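Local coordinates for protein taurine:2-oxoglutarate aminotransferase (Bifidobacterium kashiwanohense PV20-2, PDB 6JIX) that probably transfers the amino group of taurine to 2-oxoglutarate, using pyridoxal 5'-phosphate as cofactor, as a class-III aminotransferase, at residues D202-L205 with Q206-P210; E236-R239 with A240-K244; A191-T194 with A195-H199. One frame throughout, in Å; residues are numbered along the deposited sequence.

Contact 1: residues D202-L205 with Q206-P210; sequences DEQL and QYEGP
The ring of Tyr207 has the backbone oxygen of Glu203 at its edge, in plane, with Tyr207 CD2 3.3 Å from Glu203 O. The flat groups that face each other are the carboxylate of Asp202 and the side-chain amide of Gln206, whose planes stand 82° apart. Both features belong to the last turns of helix 190-208, which packs on the edge of the seven-stranded sheet, strands 135-139 and 171-174, with buried Leu205 on Phe137. Gln206 NE2 gives a weak, bent hydrogen bond to Asp202 OD1 (2.9 Å), one turn back. Asp202 reaches it because its CG lies anti to the backbone N (chi1 -166°). The hydroxyl of Tyr245 bonds to both Asp202 OD1 and Gln206 NE2, so three polar groups are tied together beside helix 234-245.

Backbone bonds of the regular i to i+4 kind run from Gln206 N to Asp202 O and from Tyr207 N to Glu203 O. At Glu208 the pattern changes: its N keeps only a weak bond to Gln204 O and makes a 3.1 Å bond to Leu205 O, which it approaches from above the carbonyl plane. Glu208 CG, anti to the carbonyl carbon, comes to 3.4 Å from Gln204 O, and the bend at chi2 (-70°) directs the carboxylate, which forms a salt bridge with Lys135. After Gly209, with its positive phi, Pro210 CD comes to 3.3 Å from Leu205 O.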
ATOM      1  N   ASP A 202       1.948   7.970  31.782  1.00 23.46           N
ATOM      2  CA  ASP A 202       0.728   8.166  32.564  1.00 25.90           C
ATOM      3  C   ASP A 202       0.410   9.654  32.731  1.00 28.55           C
ATOM      4  O   ASP A 202      -0.732  10.094  32.527  1.00 27.48           O
ATOM      5  CB  ASP A 202       0.883   7.483  33.932  1.00 25.54           C
ATOM      6  CG  ASP A 202      -0.431   7.337  34.673  1.00 24.54           C
ATOM      7  OD1 ASP A 202      -1.488   7.640  34.101  1.00 27.50           O
ATOM      8  OD2 ASP A 202      -0.418   6.909  35.841  1.00 30.47           O
ATOM      9  N   GLU A 203       1.421  10.452  33.091  1.00 27.72           N
ATOM     10  CA  GLU A 203       1.178  11.872  33.310  1.00 26.49           C
ATOM     11  C   GLU A 203       0.743  12.557  32.024  1.00 24.90           C
ATOM     12  O   GLU A 203      -0.153  13.404  32.042  1.00 24.13           O
ATOM     13  CB  GLU A 203       2.419  12.541  33.882  1.00 27.15           C
ATOM     14  CG  GLU A 203       2.080  13.611  34.905  1.00 35.23           C
ATOM     15  CD  GLU A 203       3.313  14.318  35.458  1.00 43.39           C
ATOM     16  OE1 GLU A 203       4.410  14.201  34.851  1.00 48.85           O
ATOM     17  OE2 GLU A 203       3.178  14.993  36.505  1.00 50.56           O
ATOM     18  N   GLN A 204       1.380  12.214  30.899  1.00 26.71           N
ATOM     19  CA  GLN A 204       0.990  12.805  29.626  1.00 22.07           C
ATOM     20  C   GLN A 204      -0.399  12.345  29.203  1.00 22.17           C
ATOM     21  O   GLN A 204      -1.208  13.155  28.726  1.00 18.89           O
ATOM     22  CB  GLN A 204       2.017  12.478  28.552  1.00 19.62           C
ATOM     23  CG  GLN A 204       1.724  13.191  27.254  1.00 21.24           C
ATOM     24  CD  GLN A 204       2.729  12.893  26.188  1.00 20.15           C
ATOM     25  OE1 GLN A 204       3.475  11.931  26.295  1.00 23.70           O
ATOM     26  NE2 GLN A 204       2.764  13.717  25.149  1.00 20.82           N
ATOM     27  N   LEU A 205      -0.711  11.061  29.390  1.00 18.74           N
ATOM     28  CA  LEU A 205      -2.076  10.606  29.141  1.00 20.53           C
ATOM     29  C   LEU A 205      -3.069  11.415  29.965  1.00 22.63           C
ATOM     30  O   LEU A 205      -4.095  11.874  29.451  1.00 22.25           O
ATOM     31  CB  LEU A 205      -2.211   9.117  29.447  1.00 22.23           C
ATOM     32  CG  LEU A 205      -1.566   8.135  28.469  1.00 23.24           C
ATOM     33  CD1 LEU A 205      -1.516   6.744  29.088  1.00 17.02           C
ATOM     34  CD2 LEU A 205      -2.330   8.135  27.141  1.00 22.49           C
ATOM     35  N   GLN A 206      -2.770  11.623  31.249  1.00 25.74           N
ATOM     36  CA  GLN A 206      -3.680  12.399  32.090  1.00 24.22           C
ATOM     37  C   GLN A 206      -3.848  13.817  31.567  1.00 21.30           C
ATOM     38  O   GLN A 206      -4.956  14.359  31.584  1.00 26.61           O
ATOM     39  CB  GLN A 206      -3.170  12.449  33.531  1.00 24.13           C
ATOM     40  CG  GLN A 206      -3.791  11.416  34.444  1.00 31.32           C
ATOM     41  CD  GLN A 206      -2.910  11.096  35.629  1.00 29.61           C
ATOM     42  OE1 GLN A 206      -2.651  11.953  36.473  1.00 41.34           O
ATOM     43  NE2 GLN A 206      -2.443   9.860  35.699  1.00 28.88           N
ATOM     44  N   TYR A 207      -2.767  14.434  31.084  1.00 21.28           N
ATOM     45  CA  TYR A 207      -2.843  15.809  30.599  1.00 21.70           C
ATOM     46  C   TYR A 207      -3.442  15.920  29.195  1.00 23.52           C
ATOM     47  O   TYR A 207      -3.756  17.031  28.760  1.00 22.07           O
ATOM     48  CB  TYR A 207      -1.450  16.463  30.658  1.00 19.47           C
ATOM     49  CG  TYR A 207      -1.202  17.198  31.976  1.00 25.18           C
ATOM     50  CD1 TYR A 207      -1.541  18.549  32.133  1.00 23.77           C
ATOM     51  CD2 TYR A 207      -0.660  16.532  33.074  1.00 22.97           C
ATOM     52  CE1 TYR A 207      -1.341  19.200  33.346  1.00 26.23           C
ATOM     53  CE2 TYR A 207      -0.454  17.172  34.283  1.00 24.30           C
ATOM     54  CZ  TYR A 207      -0.789  18.501  34.422  1.00 27.85           C
ATOM     55  OH  TYR A 207      -0.569  19.113  35.643  1.00 24.92           O
ATOM     56  N   GLU A 208      -3.642  14.804  28.491  1.00 23.12           N
ATOM     57  CA  GLU A 208      -4.351  14.813  27.221  1.00 20.50           C
ATOM     58  C   GLU A 208      -5.798  14.346  27.341  1.00 24.95           C
ATOM     59  O   GLU A 208      -6.542  14.435  26.358  1.00 24.33           O
ATOM     60  CB  GLU A 208      -3.616  13.938  26.204  1.00 21.97           C
ATOM     61  CG  GLU A 208      -2.268  14.477  25.763  1.00 20.06           C
ATOM     62  CD  GLU A 208      -2.406  15.696  24.899  1.00 21.68           C
ATOM     63  OE1 GLU A 208      -3.573  16.093  24.656  1.00 22.37           O
ATOM     64  OE2 GLU A 208      -1.365  16.247  24.454  1.00 21.42           O
ATOM     65  N   GLY A 209      -6.215  13.862  28.518  1.00 23.59           N
ATOM     66  CA  GLY A 209      -7.533  13.295  28.710  1.00 23.14           C
ATOM     67  C   GLY A 209      -7.595  11.842  28.269  1.00 28.86           C
ATOM     68  O   GLY A 209      -7.780  11.538  27.078  1.00 25.11           O
ATOM     69  N   PRO A 210      -7.423  10.909  29.219  1.00 26.88           N
ATOM     70  CA  PRO A 210      -7.346   9.486  28.834  1.00 25.38           C
ATOM     71  C   PRO A 210      -8.588   8.988  28.115  1.00 25.87           C
ATOM     72  O   PRO A 210      -8.494   8.071  27.292  1.00 34.32           O
ATOM     73  CB  PRO A 210      -7.127   8.772  30.176  1.00 23.83           C
ATOM     74  CG  PRO A 210      -6.487   9.818  31.062  1.00 20.96           C
ATOM     75  CD  PRO A 210      -7.115  11.119  30.644  1.00 25.06           C
TER

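Contact 2: residues E236-R239 with A240-K244; sequences EGVR and ALCDK
Arg239 and Asp243, one turn apart on helix 234-245, form a salt bridge, with Arg239 NH2 2.8 Å from Asp243 OD1. The guanidinium and carboxylate planes are only 25° apart, although the two side chains cross at about a right angle. Arg239 bends at chi2 (72°) and again at chi3, which carries its guanidinium forward along the helix to Asp243, and the same Asp243 oxygen also lies 3.0 Å from Arg239 NE. Arg239 NH2 also passes obliquely 3.4 Å from Cys242 CB. NH1 has a separate partner, forming a salt bridge with Asp275.

The apolar contact is Val238 CG1 with Cys242 SG at 4.4 Å; Val238 and Cys242 both pack on Ile216 and Met249 of the central sheet, as expected of the helix in a beta-alpha-beta crossover between strands 213-219 and 248-252.

Four consecutive backbone bonds carry the helix, from Ala240, Leu241, Cys242 and Asp243 N to the carbonyl oxygens of Glu236, Gly237, Val238 and Arg239. The straightest is Cys242 N to Val238 O, at 170°.

With acids at two of its nitrogens, the guanidinium is probably well fixed in rotation, and its positive charge is probably balanced by Asp243 within the helix and by Asp275 outside it.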
ATOM      1  N   GLU A 236       4.895  -4.169  29.605  1.00 23.87           N
ATOM      2  CA  GLU A 236       3.800  -4.643  30.445  1.00 26.77           C
ATOM      3  C   GLU A 236       3.085  -3.480  31.109  1.00 28.48           C
ATOM      4  O   GLU A 236       1.854  -3.491  31.240  1.00 28.79           O
ATOM      5  CB  GLU A 236       4.326  -5.610  31.506  1.00 25.23           C
ATOM      6  CG  GLU A 236       4.656  -7.001  30.977  1.00 25.56           C
ATOM      7  CD  GLU A 236       6.048  -7.094  30.378  1.00 22.06           C
ATOM      8  OE1 GLU A 236       6.765  -6.067  30.348  1.00 18.95           O
ATOM      9  OE2 GLU A 236       6.418  -8.205  29.932  1.00 24.55           O
ATOM     10  N   GLY A 237       3.839  -2.447  31.495  1.00 23.94           N
ATOM     11  CA  GLY A 237       3.223  -1.295  32.126  1.00 24.53           C
ATOM     12  C   GLY A 237       2.394  -0.478  31.156  1.00 26.17           C
ATOM     13  O   GLY A 237       1.336   0.051  31.520  1.00 27.77           O
ATOM     14  N   VAL A 238       2.866  -0.351  29.916  1.00 25.05           N
ATOM     15  CA  VAL A 238       2.057   0.282  28.884  1.00 22.58           C
ATOM     16  C   VAL A 238       0.734  -0.455  28.725  1.00 24.61           C
ATOM     17  O   VAL A 238      -0.338   0.161  28.696  1.00 27.92           O
ATOM     18  CB  VAL A 238       2.831   0.353  27.562  1.00 25.65           C
ATOM     19  CG1 VAL A 238       1.923   0.958  26.461  1.00 24.40           C
ATOM     20  CG2 VAL A 238       4.100   1.164  27.749  1.00 19.38           C
ATOM     21  N   ARG A 239       0.786  -1.786  28.629  1.00 26.32           N
ATOM     22  CA  ARG A 239      -0.444  -2.581  28.553  1.00 25.54           C
ATOM     23  C   ARG A 239      -1.343  -2.312  29.755  1.00 26.37           C
ATOM     24  O   ARG A 239      -2.576  -2.301  29.636  1.00 26.56           O
ATOM     25  CB  ARG A 239      -0.107  -4.071  28.455  1.00 23.55           C
ATOM     26  CG  ARG A 239      -1.314  -4.984  28.475  1.00 24.64           C
ATOM     27  CD  ARG A 239      -2.082  -4.895  27.177  1.00 27.05           C
ATOM     28  NE  ARG A 239      -3.201  -3.952  27.242  1.00 25.24           N
ATOM     29  CZ  ARG A 239      -4.119  -3.835  26.289  1.00 24.12           C
ATOM     30  NH1 ARG A 239      -4.041  -4.602  25.202  1.00 21.49           N
ATOM     31  NH2 ARG A 239      -5.114  -2.960  26.415  1.00 28.03           N
ATOM     32  N   ALA A 240      -0.743  -2.105  30.924  1.00 28.92           N
ATOM     33  CA  ALA A 240      -1.530  -1.821  32.119  1.00 28.31           C
ATOM     34  C   ALA A 240      -2.226  -0.467  32.010  1.00 25.84           C
ATOM     35  O   ALA A 240      -3.415  -0.343  32.338  1.00 27.07           O
ATOM     36  CB  ALA A 240      -0.631  -1.877  33.356  1.00 23.64           C
ATOM     37  N   LEU A 241      -1.501   0.565  31.558  1.00 23.53           N
ATOM     38  CA  LEU A 241      -2.131   1.876  31.401  1.00 27.62           C
ATOM     39  C   LEU A 241      -3.286   1.812  30.410  1.00 26.37           C
ATOM     40  O   LEU A 241      -4.341   2.410  30.644  1.00 25.90           O
ATOM     41  CB  LEU A 241      -1.114   2.933  30.967  1.00 21.19           C
ATOM     42  CG  LEU A 241       0.100   3.203  31.842  1.00 23.68           C
ATOM     43  CD1 LEU A 241       1.063   4.110  31.089  1.00 22.10           C
ATOM     44  CD2 LEU A 241      -0.323   3.805  33.194  1.00 23.61           C
ATOM     45  N   CYS A 242      -3.100   1.106  29.287  1.00 23.75           N
ATOM     46  CA  CYS A 242      -4.194   0.962  28.333  1.00 24.46           C
ATOM     47  C   CYS A 242      -5.399   0.321  29.000  1.00 25.35           C
ATOM     48  O   CYS A 242      -6.532   0.794  28.854  1.00 25.19           O
ATOM     49  CB  CYS A 242      -3.755   0.128  27.130  1.00 24.61           C
ATOM     50  SG  CYS A 242      -2.452   0.868  26.131  1.00 24.47           S
ATOM     51  N   ASP A 243      -5.163  -0.756  29.753  1.00 24.37           N
ATOM     52  CA  ASP A 243      -6.241  -1.433  30.459  1.00 22.57           C
ATOM     53  C   ASP A 243      -6.931  -0.483  31.432  1.00 26.23           C
ATOM     54  O   ASP A 243      -8.165  -0.418  31.493  1.00 24.65           O
ATOM     55  CB  ASP A 243      -5.683  -2.646  31.201  1.00 24.84           C
ATOM     56  CG  ASP A 243      -5.269  -3.780  30.272  1.00 28.70           C
ATOM     57  OD1 ASP A 243      -5.592  -3.763  29.061  1.00 26.88           O
ATOM     58  OD2 ASP A 243      -4.615  -4.714  30.774  1.00 34.16           O
ATOM     59  N   LYS A 244      -6.139   0.257  32.211  1.00 29.35           N
ATOM     60  CA  LYS A 244      -6.696   1.206  33.171  1.00 25.56           C
ATOM     61  C   LYS A 244      -7.617   2.212  32.491  1.00 25.37           C
ATOM     62  O   LYS A 244      -8.683   2.541  33.019  1.00 30.48           O
ATOM     63  CB  LYS A 244      -5.561   1.926  33.897  1.00 20.87           C
ATOM     64  CG  LYS A 244      -5.995   2.804  35.042  1.00 25.32           C
ATOM     65  CD  LYS A 244      -4.780   3.393  35.759  1.00 25.57           C
ATOM     66  CE  LYS A 244      -5.157   4.588  36.623  1.00 27.11           C
ATOM     67  NZ  LYS A 244      -4.296   4.679  37.842  1.00 37.62           N
TER

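Contact 3: residues A191-T194 with A195-H199; sequences ATVT and ADYLH
Thr194 sits one turn before Leu198, and the two side chains lie alongside each other, pointing the same way. The methyl of Thr194 makes the side-chain touch, with CG2 3.8 Å from Leu198 CD1. The torsion about CA-CB (chi1 -79°) sends the methyl anti to the backbone N and the hydroxyl anti to the carbonyl carbon; the hydroxyl is thereby parted from the leucine and hydrogen-bonds to the backbone oxygen of Glu232. Leu198 in turn hangs over the carbonyl of Thr194, its CG 3.2 Å from Thr194 O, while its backbone N bonds to that same oxygen at 2.9 Å, nearly along the C=O axis.

Ala195 buries much of its small surface against the preceding turn. Its CB is 3.3 Å from Ala191 O, and its N bonds to that oxygen from above the carbonyl plane, 40° out of it. These are successive turns in the first half of helix 190-208, a surface helix of the large domain of this fold-type I aminotransferase. Thr194 and Leu198 touch Tyr234 at the start of helix 234-245, while Val193 packs against Pro177 and Met179.

Val193 and Tyr197 form a second side-by-side pair. Val193 CG1, anti to its own N, meets Tyr197 CD1 (3.7 Å) from out of the ring plane and lies 3.9 Å from Tyr197 CE1. The oxygen of Val193, by contrast, sits in the plane at the ring edge, and it also accepts the backbone N-H of Tyr197. Arg200 makes a cation-pi contact with this ring and a salt bridge with Asp196.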
ATOM      1  N   ALA A 191      14.590  -1.129  36.310  1.00 28.20           N
ATOM      2  CA  ALA A 191      13.429  -0.842  37.144  1.00 29.33           C
ATOM      3  C   ALA A 191      13.210   0.656  37.330  1.00 32.31           C
ATOM      4  O   ALA A 191      12.053   1.102  37.406  1.00 23.05           O
ATOM      5  CB  ALA A 191      13.599  -1.524  38.495  1.00 26.32           C
ATOM      6  N   THR A 192      14.300   1.438  37.363  1.00 31.14           N
ATOM      7  CA  THR A 192      14.217   2.895  37.488  1.00 32.27           C
ATOM      8  C   THR A 192      13.735   3.527  36.192  1.00 32.20           C
ATOM      9  O   THR A 192      12.850   4.399  36.189  1.00 28.71           O
ATOM     10  CB  THR A 192      15.588   3.477  37.847  1.00 31.01           C
ATOM     11  OG1 THR A 192      16.111   2.830  39.006  1.00 42.01           O
ATOM     12  CG2 THR A 192      15.471   4.942  38.108  1.00 29.66           C
ATOM     13  N   VAL A 193      14.371   3.151  35.086  1.00 28.60           N
ATOM     14  CA  VAL A 193      13.978   3.686  33.796  1.00 29.77           C
ATOM     15  C   VAL A 193      12.528   3.332  33.501  1.00 28.20           C
ATOM     16  O   VAL A 193      11.747   4.173  33.039  1.00 31.04           O
ATOM     17  CB  VAL A 193      14.944   3.188  32.713  1.00 22.62           C
ATOM     18  CG1 VAL A 193      14.574   3.796  31.396  1.00 27.25           C
ATOM     19  CG2 VAL A 193      16.349   3.589  33.091  1.00 22.26           C
ATOM     20  N   THR A 194      12.132   2.095  33.793  1.00 27.13           N
ATOM     21  CA  THR A 194      10.755   1.690  33.541  1.00 26.47           C
ATOM     22  C   THR A 194       9.791   2.492  34.398  1.00 26.09           C
ATOM     23  O   THR A 194       8.822   3.068  33.890  1.00 30.23           O
ATOM     24  CB  THR A 194      10.616   0.187  33.795  1.00 25.58           C
ATOM     25  OG1 THR A 194      11.140  -0.515  32.661  1.00 33.83           O
ATOM     26  CG2 THR A 194       9.162  -0.234  34.031  1.00 19.63           C
ATOM     27  N   ALA A 195      10.100   2.629  35.683  1.00 28.21           N
ATOM     28  CA  ALA A 195       9.221   3.382  36.564  1.00 29.79           C
ATOM     29  C   ALA A 195       9.086   4.826  36.091  1.00 29.52           C
ATOM     30  O   ALA A 195       7.976   5.373  36.059  1.00 22.21           O
ATOM     31  CB  ALA A 195       9.744   3.325  37.998  1.00 17.58           C
ATOM     32  N   ASP A 196      10.201   5.451  35.703  1.00 28.38           N
ATOM     33  CA  ASP A 196      10.157   6.845  35.277  1.00 26.00           C
ATOM     34  C   ASP A 196       9.384   6.990  33.967  1.00 30.33           C
ATOM     35  O   ASP A 196       8.519   7.867  33.840  1.00 32.81           O
ATOM     36  CB  ASP A 196      11.574   7.413  35.181  1.00 21.17           C
ATOM     37  CG  ASP A 196      11.640   8.726  34.419  1.00 34.48           C
ATOM     38  OD1 ASP A 196      10.618   9.459  34.347  1.00 40.64           O
ATOM     39  OD2 ASP A 196      12.728   9.036  33.882  1.00 38.09           O
ATOM     40  N   TYR A 197       9.677   6.148  32.972  1.00 24.95           N
ATOM     41  CA  TYR A 197       9.035   6.365  31.679  1.00 29.97           C
ATOM     42  C   TYR A 197       7.553   5.982  31.697  1.00 27.66           C
ATOM     43  O   TYR A 197       6.740   6.635  31.035  1.00 26.16           O
ATOM     44  CB  TYR A 197       9.810   5.636  30.584  1.00 25.59           C
ATOM     45  CG  TYR A 197      10.945   6.504  30.095  1.00 28.31           C
ATOM     46  CD1 TYR A 197      12.170   6.513  30.749  1.00 27.38           C
ATOM     47  CD2 TYR A 197      10.762   7.382  29.034  1.00 23.76           C
ATOM     48  CE1 TYR A 197      13.199   7.337  30.323  1.00 26.29           C
ATOM     49  CE2 TYR A 197      11.781   8.209  28.607  1.00 24.14           C
ATOM     50  CZ  TYR A 197      12.998   8.177  29.250  1.00 26.85           C
ATOM     51  OH  TYR A 197      14.017   8.998  28.825  1.00 33.10           O
ATOM     52  N   LEU A 198       7.164   4.973  32.478  1.00 26.65           N
ATOM     53  CA  LEU A 198       5.741   4.721  32.671  1.00 22.06           C
ATOM     54  C   LEU A 198       5.050   5.908  33.340  1.00 26.41           C
ATOM     55  O   LEU A 198       3.910   6.248  32.998  1.00 26.02           O
ATOM     56  CB  LEU A 198       5.550   3.458  33.504  1.00 26.47           C
ATOM     57  CG  LEU A 198       5.924   2.149  32.831  1.00 25.03           C
ATOM     58  CD1 LEU A 198       5.569   0.992  33.733  1.00 17.80           C
ATOM     59  CD2 LEU A 198       5.176   2.054  31.508  1.00 25.07           C
ATOM     60  N   HIS A 199       5.726   6.574  34.282  1.00 25.26           N
ATOM     61  CA  HIS A 199       5.076   7.700  34.946  1.00 29.51           C
ATOM     62  C   HIS A 199       4.956   8.898  34.012  1.00 24.98           C
ATOM     63  O   HIS A 199       3.943   9.603  34.035  1.00 22.98           O
ATOM     64  CB  HIS A 199       5.816   8.093  36.226  1.00 26.34           C
ATOM     65  CG  HIS A 199       5.232   9.296  36.899  1.00 28.53           C
ATOM     66  ND1 HIS A 199       5.782  10.555  36.776  1.00 33.87           N
ATOM     67  CD2 HIS A 199       4.129   9.439  37.670  1.00 24.34           C
ATOM     68  CE1 HIS A 199       5.048  11.423  37.453  1.00 34.08           C
ATOM     69  NE2 HIS A 199       4.043  10.769  38.007  1.00 33.30           N
TER

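Along the chain the order is contact 3, contact 1, contact 2. Contacts 3 and 1 follow each other on helix 190-208, with centres about 16 Å apart, whereas contact 2 lies on helix 234-245, its centre about 13 Å from each of the others. The helices pack against each other: Leu198 CD1 is 3.6 Å from Gly237 CA, Leu205 CD1 is 4.2 Å from Leu241 CD1, and Asp202 CG is 3.8 Å from Leu241 CD2. Both also pack on the seven-stranded mixed sheet, helix 190-208 on strands 135-139 and 171-174, helix 234-245 on strands 213-219 and 248-252. All three contacts belong to the outer layer of the large domain, away from the cofactor pocket.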